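HTLV-2 integrase catalytic core domain (Human T-cell leukemia virus 2, PDB 6QBT) forms the catalytic core domain of the viral integrase, which probably inserts the DNA copy of the retroviral genome into host DNA, and holds a magnesium ion. Local coordinates at residues K44-Q56 and P73-T85. Sequence-based numbering, arbitrary orientation.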
loop_
_atom_site.group_PDB
_atom_site.type_symbol
_atom_site.label_atom_id
_atom_site.label_comp_id
_atom_site.label_asym_id
_atom_site.label_seq_id
_atom_site.Cartn_x
_atom_site.Cartn_y
_atom_site.Cartn_z
ATOM N N LYS A 44 -21.553 6.677 -2.686
ATOM C CA LYS A 44 -22.292 6.792 -3.927
ATOM C C LYS A 44 -21.760 5.802 -4.932
ATOM O O LYS A 44 -20.725 5.210 -4.718
ATOM C CB LYS A 44 -22.102 8.192 -4.520
ATOM C CG LYS A 44 -22.274 9.357 -3.543
ATOM C CD LYS A 44 -22.209 10.676 -4.283
ATOM C CE LYS A 44 -23.571 10.973 -4.896
ATOM N NZ LYS A 44 -23.504 11.668 -6.209
ATOM N N GLU A 45 -22.468 5.658 -6.042
ATOM C CA GLU A 45 -22.042 4.820 -7.151
ATOM C C GLU A 45 -22.123 5.535 -8.517
ATOM O O GLU A 45 -22.493 4.914 -9.498
ATOM C CB GLU A 45 -22.819 3.503 -7.153
ATOM C CG GLU A 45 -24.324 3.613 -7.254
ATOM C CD GLU A 45 -24.981 2.244 -7.142
ATOM O OE1 GLU A 45 -24.609 1.318 -7.900
ATOM O OE2 GLU A 45 -25.856 2.076 -6.274
ATOM N N THR A 46 -21.719 6.808 -8.580
ATOM C CA THR A 46 -21.597 7.526 -9.854
ATOM C C THR A 46 -20.245 7.153 -10.494
ATOM O O THR A 46 -19.451 6.412 -9.897
ATOM C CB THR A 46 -21.738 9.061 -9.682
ATOM O OG1 THR A 46 -20.539 9.613 -9.125
ATOM C CG2 THR A 46 -22.917 9.416 -8.771
ATOM N N SER A 47 -20.008 7.632 -11.714
ATOM C CA SER A 47 -18.824 7.234 -12.513
ATOM C C SER A 47 -17.476 7.636 -11.866
ATOM O O SER A 47 -16.467 6.925 -11.957
ATOM C CB SER A 47 -18.919 7.835 -13.909
ATOM O OG SER A 47 -18.733 9.232 -13.839
ATOM N N CYS A 48 -17.566 8.740 -11.021
ATOM C CA CYS A 48 -16.374 9.254 -10.390
ATOM C C CYS A 48 -15.836 8.322 -9.263
ATOM O O CYS A 48 -14.660 7.918 -9.269
ATOM C CB CYS A 48 -16.677 10.672 -9.865
ATOM S SG CYS A 48 -15.544 11.199 -8.565
ATOM N N GLU A 49 -16.888 7.677 -8.563
ATOM C CA GLU A 49 -16.644 6.693 -7.525
ATOM C C GLU A 49 -16.355 5.331 -8.127
ATOM O O GLU A 49 -15.593 4.571 -7.561
ATOM C CB GLU A 49 -17.847 6.561 -6.578
ATOM C CG GLU A 49 -18.112 7.765 -5.680
ATOM C CD GLU A 49 -18.868 8.901 -6.357
ATOM O OE1 GLU A 49 -19.433 8.742 -7.464
ATOM O OE2 GLU A 49 -18.901 9.991 -5.760
ATOM N N THR A 50 -16.971 5.024 -9.267
ATOM C CA THR A 50 -16.769 3.743 -9.922
ATOM C C THR A 50 -15.372 3.661 -10.502
ATOM O O THR A 50 -14.667 2.683 -10.306
ATOM C CB THR A 50 -17.800 3.553 -11.017
ATOM O OG1 THR A 50 -19.092 3.687 -10.426
ATOM C CG2 THR A 50 -17.686 2.165 -11.680
ATOM N N ILE A 51 -14.947 4.709 -11.196
ATOM C CA ILE A 51 -13.581 4.734 -11.724
ATOM C C ILE A 51 -12.557 4.670 -10.575
ATOM O O ILE A 51 -11.556 3.953 -10.665
ATOM C CB ILE A 51 -13.368 5.981 -12.610
ATOM C CG1 ILE A 51 -14.113 5.778 -13.934
ATOM C CG2 ILE A 51 -11.880 6.263 -12.859
ATOM C CD1 ILE A 51 -14.196 7.016 -14.792
ATOM N N SER A 52 -12.798 5.455 -9.521
ATOM C CA SER A 52 -11.979 5.416 -8.320
ATOM C C SER A 52 -11.881 3.997 -7.690
ATOM O O SER A 52 -10.763 3.530 -7.424
ATOM C CB SER A 52 -12.471 6.417 -7.286
ATOM O OG SER A 52 -11.636 6.398 -6.124
ATOM N N ALA A 53 -13.003 3.308 -7.483
ATOM C CA ALA A 53 -12.933 1.947 -6.903
ATOM C C ALA A 53 -12.209 1.002 -7.834
ATOM O O ALA A 53 -11.560 0.068 -7.391
ATOM C CB ALA A 53 -14.320 1.391 -6.620
ATOM N N PHE A 54 -12.360 1.226 -9.129
ATOM C CA PHE A 54 -11.741 0.370 -10.115
ATOM C C PHE A 54 -10.221 0.539 -10.094
ATOM O O PHE A 54 -9.483 -0.448 -10.161
ATOM C CB PHE A 54 -12.353 0.651 -11.492
ATOM C CG PHE A 54 -11.975 -0.327 -12.570
ATOM C CD1 PHE A 54 -11.793 -1.690 -12.315
ATOM C CD2 PHE A 54 -11.870 0.119 -13.890
ATOM C CE1 PHE A 54 -11.481 -2.571 -13.344
ATOM C CE2 PHE A 54 -11.547 -0.758 -14.921
ATOM C CZ PHE A 54 -11.354 -2.102 -14.651
ATOM N N LEU A 55 -9.762 1.778 -9.961
ATOM C CA LEU A 55 -8.330 2.062 -9.713
ATOM C C LEU A 55 -7.817 1.477 -8.391
ATOM O O LEU A 55 -6.708 0.983 -8.365
ATOM C CB LEU A 55 -8.017 3.557 -9.751
ATOM C CG LEU A 55 -8.172 4.191 -11.143
ATOM C CD1 LEU A 55 -8.281 5.717 -11.062
ATOM C CD2 LEU A 55 -7.028 3.789 -12.055
ATOM N N GLN A 56 -8.593 1.559 -7.309
ATOM C CA GLN A 56 -8.198 0.900 -6.067
ATOM C C GLN A 56 -7.992 -0.598 -6.299
ATOM O O GLN A 56 -6.964 -1.146 -5.927
ATOM C CB GLN A 56 -9.204 1.152 -4.959
ATOM C CG GLN A 56 -9.084 2.569 -4.432
ATOM C CD GLN A 56 -10.259 3.044 -3.579
ATOM O OE1 GLN A 56 -11.367 2.493 -3.624
ATOM N NE2 GLN A 56 -10.012 4.089 -2.807
ATOM N N PRO A 73 -25.925 2.066 -14.430
ATOM C CA PRO A 73 -25.546 3.238 -15.265
ATOM C C PRO A 73 -24.105 3.779 -15.115
ATOM O O PRO A 73 -23.542 4.283 -16.090
ATOM C CB PRO A 73 -26.573 4.305 -14.859
ATOM C CG PRO A 73 -27.696 3.548 -14.220
ATOM C CD PRO A 73 -27.033 2.405 -13.514
ATOM N N ALA A 74 -23.514 3.669 -13.925
ATOM C CA ALA A 74 -22.086 3.986 -13.757
ATOM C C ALA A 74 -21.223 3.149 -14.703
ATOM O O ALA A 74 -20.379 3.705 -15.395
ATOM C CB ALA A 74 -21.639 3.784 -12.324
ATOM N N PHE A 75 -21.482 1.837 -14.766
ATOM C CA PHE A 75 -20.780 0.956 -15.722
ATOM C C PHE A 75 -21.065 1.265 -17.199
ATOM O O PHE A 75 -20.218 0.984 -18.039
ATOM C CB PHE A 75 -21.099 -0.525 -15.498
ATOM C CG PHE A 75 -20.730 -1.036 -14.142
ATOM C CD1 PHE A 75 -19.439 -0.906 -13.660
ATOM C CD2 PHE A 75 -21.681 -1.683 -13.359
ATOM C CE1 PHE A 75 -19.092 -1.403 -12.414
ATOM C CE2 PHE A 75 -21.353 -2.160 -12.113
ATOM C CZ PHE A 75 -20.052 -2.026 -11.641
ATOM N N LEU A 76 -22.237 1.814 -17.515
ATOM C CA LEU A 76 -22.584 2.178 -18.884
ATOM C C LEU A 76 -22.316 3.644 -19.253
ATOM O O LEU A 76 -22.444 4.017 -20.424
ATOM C CB LEU A 76 -24.056 1.845 -19.143
ATOM C CG LEU A 76 -24.445 0.362 -18.950
ATOM C CD1 LEU A 76 -25.908 0.155 -19.325
ATOM C CD2 LEU A 76 -23.557 -0.588 -19.745
ATOM N N SER A 77 -21.945 4.462 -18.272
ATOM C CA SER A 77 -21.563 5.857 -18.505
ATOM C C SER A 77 -20.478 6.027 -19.561
ATOM O O SER A 77 -19.600 5.173 -19.738
ATOM C CB SER A 77 -21.068 6.520 -17.204
ATOM O OG SER A 77 -19.906 5.883 -16.701
ATOM N N GLN A 78 -20.527 7.169 -20.224
ATOM C CA GLN A 78 -19.517 7.509 -21.200
ATOM C C GLN A 78 -18.136 7.611 -20.560
ATOM O O GLN A 78 -17.154 7.264 -21.207
ATOM C CB GLN A 78 -19.876 8.802 -21.922
ATOM C CG GLN A 78 -19.114 8.996 -23.218
ATOM C CD GLN A 78 -19.669 10.138 -24.050
ATOM O OE1 GLN A 78 -20.873 10.413 -24.031
ATOM N NE2 GLN A 78 -18.792 10.816 -24.791
ATOM N N GLU A 79 -18.081 8.049 -19.297
ATOM C CA GLU A 79 -16.826 8.152 -18.538
ATOM C C GLU A 79 -16.186 6.777 -18.329
ATOM O O GLU A 79 -14.995 6.618 -18.577
ATOM C CB GLU A 79 -17.019 8.818 -17.161
ATOM C CG GLU A 79 -17.279 10.319 -17.200
ATOM C CD GLU A 79 -18.719 10.702 -17.533
ATOM O OE1 GLU A 79 -19.529 9.824 -17.936
ATOM O OE2 GLU A 79 -19.043 11.903 -17.388
ATOM N N PHE A 80 -16.970 5.798 -17.875
ATOM C CA PHE A 80 -16.439 4.431 -17.668
ATOM C C PHE A 80 -16.094 3.728 -18.995
ATOM O O PHE A 80 -15.064 3.062 -19.066
ATOM C CB PHE A 80 -17.378 3.571 -16.807
ATOM C CG PHE A 80 -16.767 2.272 -16.325
ATOM C CD1 PHE A 80 -15.960 2.238 -15.197
ATOM C CD2 PHE A 80 -17.021 1.072 -16.994
ATOM C CE1 PHE A 80 -15.410 1.034 -14.737
ATOM C CE2 PHE A 80 -16.460 -0.125 -16.554
ATOM C CZ PHE A 80 -15.654 -0.148 -15.417
ATOM N N GLN A 81 -16.901 3.893 -20.049
ATOM C CA GLN A 81 -16.529 3.300 -21.337
ATOM C C GLN A 81 -15.256 3.942 -21.896
ATOM O O GLN A 81 -14.393 3.249 -22.422
ATOM C CB GLN A 81 -17.650 3.386 -22.384
ATOM C CG GLN A 81 -18.989 2.734 -22.009
ATOM C CD GLN A 81 -18.910 1.271 -21.571
ATOM O OE1 GLN A 81 -18.109 0.473 -22.079
ATOM N NE2 GLN A 81 -19.771 0.910 -20.623
ATOM N N GLU A 82 -15.127 5.257 -21.781
ATOM C CA GLU A 82 -13.907 5.927 -22.258
ATOM C C GLU A 82 -12.659 5.444 -21.510
ATOM O O GLU A 82 -11.611 5.250 -22.111
ATOM C CB GLU A 82 -14.031 7.449 -22.163
ATOM C CG GLU A 82 -14.809 8.048 -23.324
ATOM C CD GLU A 82 -15.163 9.524 -23.142
ATOM O OE1 GLU A 82 -14.711 10.150 -22.157
ATOM O OE2 GLU A 82 -15.910 10.062 -23.984
ATOM N N PHE A 83 -12.796 5.248 -20.198
ATOM C CA PHE A 83 -11.722 4.742 -19.366
ATOM C C PHE A 83 -11.295 3.369 -19.873
ATOM O O PHE A 83 -10.129 3.142 -20.170
ATOM C CB PHE A 83 -12.170 4.714 -17.894
ATOM C CG PHE A 83 -11.123 4.211 -16.950
ATOM C CD1 PHE A 83 -10.966 2.838 -16.726
ATOM C CD2 PHE A 83 -10.289 5.102 -16.270
ATOM C CE1 PHE A 83 -9.987 2.376 -15.852
ATOM C CE2 PHE A 83 -9.319 4.638 -15.390
ATOM C CZ PHE A 83 -9.161 3.277 -15.187
ATOM N N CYS A 84 -12.253 2.478 -20.035
ATOM C CA CYS A 84 -11.937 1.112 -20.499
ATOM C C CYS A 84 -11.342 1.078 -21.904
ATOM O O CYS A 84 -10.380 0.355 -22.155
ATOM C CB CYS A 84 -13.172 0.207 -20.392
ATOM S SG CYS A 84 -13.612 -0.123 -18.670
ATOM N N THR A 85 -11.885 1.892 -22.800
ATOM C CA THR A 85 -11.391 1.967 -24.157
ATOM C C THR A 85 -9.953 2.494 -24.205
ATOM O O THR A 85 -9.093 1.920 -24.890
ATOM C CB THR A 85 -12.281 2.884 -25.037
ATOM O OG1 THR A 85 -13.660 2.568 -24.849
ATOM C CG2 THR A 85 -11.951 2.697 -26.497
#
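Helix 47-56 and helix 78-85 run in the same general direction, with their axes 9.6 Å apart at closest approach and 30° between them. S47 and A74 bring the backbones nearest, CA to CA 4.8 Å, where the short helix 73-76 meets the start of helix 47-56. The small side chain of A74 is consistent with this close approach. Its CB lies 3.2 Å from E45 O and also touches T50 OG1. That hydroxyl donates to T46 O one turn back, from above the carbonyl plane, and the same oxygen accepts from T50 N. With CG2 anti to the backbone N, T50 turns its methyl to F75 and F80. S47 CB packs on S77 OG, 3.5 Å away. S77 caps helix 78-85: its OG accepts from F80 N and donates to A74 O, which joins the end of helix 73-76 to the start of helix 78-85.

Further along, F54, F80 and F83 form an aromatic cluster. The F54 and F80 rings meet obliquely, planes at 43°. F54 and F83 touch rim to rim, with F54 CD2 3.5 Å from F83 CE1. I51 CG1 reaches the edge of F80, and I51 CG2 packs on F83 CD2. L55 CD2 closes on the edge of F83 at CZ, 3.8 Å away. I67 of the central sheet lies against F54 and F80, while T138 and L142 of the second subunit pack on L55 and F83.

The two helices of this RNase H-like fold are joined mainly by apolar contact, and the hydroxyls of T50 and S77 bond within their own segments. F75 also touches D70, a magnesium ligand, so the packing continues to the metal site.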